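Glycosyl hydrolases family 31 family protein (Aspergillus niger, PDB 6DRU) catalyses the release of alpha-xylose from the non-reducing terminal glucose of xyloglucan oligosaccharides, as an alpha-xylosidase of glycoside hydrolase family 31. Local coordinates at residues A[246-251]-A[279-284]. Sequence-based numbering, arbitrary orientation.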
loop_
_atom_site.group_PDB
_atom_site.type_symbol
_atom_site.label_atom_id
_atom_site.label_comp_id
_atom_site.label_asym_id
_atom_site.label_seq_id
_atom_site.Cartn_x
_atom_site.Cartn_y
_atom_site.Cartn_z
ATOM N N PRO A 246 -1.917 2.605 -48.059
ATOM C CA PRO A 246 -1.696 1.964 -49.363
ATOM C C PRO A 246 -3.006 1.848 -50.122
ATOM O O PRO A 246 -4.066 1.632 -49.532
ATOM C CB PRO A 246 -1.136 0.588 -48.989
ATOM C CG PRO A 246 -1.653 0.336 -47.621
ATOM C CD PRO A 246 -1.712 1.674 -46.942
ATOM N N ASP A 247 -2.921 2.002 -51.447
ATOM C CA ASP A 247 -4.129 2.099 -52.261
ATOM C C ASP A 247 -4.991 0.847 -52.161
ATOM O O ASP A 247 -6.223 0.942 -52.195
ATOM C CB ASP A 247 -3.759 2.370 -53.721
ATOM C CG ASP A 247 -3.189 3.762 -53.932
ATOM O OD1 ASP A 247 -3.531 4.673 -53.149
ATOM O OD2 ASP A 247 -2.400 3.945 -54.884
ATOM N N PHE A 248 -4.370 -0.327 -52.018
ATOM C CA PHE A 248 -5.145 -1.564 -51.994
ATOM C C PHE A 248 -6.049 -1.645 -50.770
ATOM O O PHE A 248 -7.125 -2.249 -50.838
ATOM C CB PHE A 248 -4.212 -2.776 -52.049
ATOM C CG PHE A 248 -3.609 -3.142 -50.723
ATOM C CD1 PHE A 248 -2.479 -2.493 -50.256
ATOM C CD2 PHE A 248 -4.166 -4.147 -49.949
ATOM C CE1 PHE A 248 -1.922 -2.834 -49.037
ATOM C CE2 PHE A 248 -3.613 -4.489 -48.733
ATOM C CZ PHE A 248 -2.491 -3.831 -48.275
ATOM N N SER A 249 -5.645 -1.033 -49.654
ATOM C CA SER A 249 -6.434 -1.097 -48.430
ATOM C C SER A 249 -7.758 -0.349 -48.532
ATOM O O SER A 249 -8.619 -0.529 -47.664
ATOM C CB SER A 249 -5.622 -0.548 -47.255
ATOM O OG SER A 249 -5.281 0.812 -47.461
ATOM N N LEU A 250 -7.947 0.477 -49.560
ATOM C CA LEU A 250 -9.186 1.228 -49.717
ATOM C C LEU A 250 -10.282 0.432 -50.413
ATOM O O LEU A 250 -11.375 0.970 -50.630
ATOM C CB LEU A 250 -8.916 2.520 -50.492
ATOM C CG LEU A 250 -7.864 3.455 -49.893
ATOM C CD1 LEU A 250 -7.627 4.650 -50.805
ATOM C CD2 LEU A 250 -8.287 3.907 -48.504
ATOM N N GLY A 251 -10.029 -0.823 -50.756
ATOM C CA GLY A 251 -10.984 -1.651 -51.465
ATOM C C GLY A 251 -11.867 -2.461 -50.544
ATOM O O GLY A 251 -12.203 -2.042 -49.432
ATOM N N VAL A 279 -11.889 -8.159 -54.883
ATOM C CA VAL A 279 -11.547 -8.190 -53.464
ATOM C C VAL A 279 -10.101 -7.728 -53.325
ATOM O O VAL A 279 -9.242 -8.080 -54.139
ATOM C CB VAL A 279 -11.772 -9.593 -52.852
ATOM C CG1 VAL A 279 -10.934 -10.645 -53.566
ATOM C CG2 VAL A 279 -11.473 -9.585 -51.360
ATOM N N SER A 280 -9.839 -6.911 -52.305
ATOM C CA SER A 280 -8.526 -6.300 -52.133
ATOM C C SER A 280 -7.676 -6.947 -51.048
ATOM O O SER A 280 -6.446 -6.868 -51.120
ATOM C CB SER A 280 -8.675 -4.806 -51.826
ATOM O OG SER A 280 -9.160 -4.097 -52.952
ATOM N N MET A 281 -8.283 -7.591 -50.054
ATOM C CA MET A 281 -7.510 -8.192 -48.977
ATOM C C MET A 281 -8.290 -9.355 -48.379
ATOM O O MET A 281 -9.496 -9.249 -48.146
ATOM C CB MET A 281 -7.171 -7.164 -47.889
ATOM C CG MET A 281 -5.922 -7.506 -47.090
ATOM S SD MET A 281 -5.854 -6.698 -45.480
ATOM C CE MET A 281 -5.512 -5.007 -45.948
ATOM N N ILE A 282 -7.587 -10.460 -48.138
ATOM C CA ILE A 282 -8.148 -11.659 -47.524
ATOM C C ILE A 282 -7.531 -11.799 -46.138
ATOM O O ILE A 282 -6.305 -11.713 -45.990
ATOM C CB ILE A 282 -7.855 -12.904 -48.380
ATOM C CG1 ILE A 282 -8.617 -12.845 -49.710
ATOM C CG2 ILE A 282 -8.218 -14.171 -47.621
ATOM C CD1 ILE A 282 -10.040 -13.309 -49.644
ATOM N N VAL A 283 -8.367 -12.017 -45.124
ATOM C CA VAL A 283 -7.928 -12.020 -43.730
ATOM C C VAL A 283 -8.068 -13.423 -43.153
ATOM O O VAL A 283 -9.108 -14.073 -43.326
ATOM C CB VAL A 283 -8.719 -11.003 -42.892
ATOM C CG1 VAL A 283 -8.146 -10.912 -41.491
ATOM C CG2 VAL A 283 -8.709 -9.639 -43.563
ATOM N N ILE A 284 -7.027 -13.882 -42.459
ATOM C CA ILE A 284 -7.030 -15.148 -41.732
ATOM C C ILE A 284 -7.118 -14.837 -40.244
ATOM O O ILE A 284 -6.295 -14.083 -39.712
ATOM C CB ILE A 284 -5.776 -15.983 -42.042
ATOM C CG1 ILE A 284 -5.695 -16.296 -43.537
ATOM C CG2 ILE A 284 -5.778 -17.270 -41.229
ATOM C CD1 ILE A 284 -4.425 -17.016 -43.937
#
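Phe248 and Met281 make the apolar side-chain contact between the two segments. The methionine reaches the aromatic ring with its terminal methyl, CE lying 3.4 Å from Phe248 CE2 and approaching the ring obliquely. Met281 CG, set opposite the backbone N by a chi1 of -155°, starts the chain toward the ring; the bend at chi3 (-72°) then turns the methyl back onto it, so the side chain meets CE2 at two points. Next to this, the rim of the phenyl ring takes a backbone group: Ser280 O lies near the ring plane, 3.7 Å from Phe248 CD2.

The second group of contacts is van der Waals and centres on Ser280, whose CB is directed at the turn. This CB rests against the carbonyl of Phe248, 3.1 Å from Phe248 O, while Ser280 OG sits 3.4 Å from the CA of Gly251, which has no side chain. The hydroxyl is not bonded to Phe248 O, where the angle is poor; its hydrogen bond is with Tyr593 OH.

Within 246-251 the backbone winds through a short 3-10 turn. Ser249 N bonds to Pro246 O at 3.1 Å, and Phe248 O, the atom beside Ser280, takes the N-H of Gly251 at 3.2 Å.

The contact belongs to the family 31 TIM barrel, away from the xylose site: the turn leads into strand 252-254, which pairs in parallel with strand 281-284. Backbone bonds join Ser280 to Tyr252 and Met281 to Gln254, while on its other flank strand 281-284 pairs with strand 319-328. The Phe248 side chain also packs against Glu319 and Asn391, the first residues of strands 319-328 and 391-394. Helix 582-594 joins both segments, through Tyr593 to Ser280 OG and through Arg592 NE to Leu250 O.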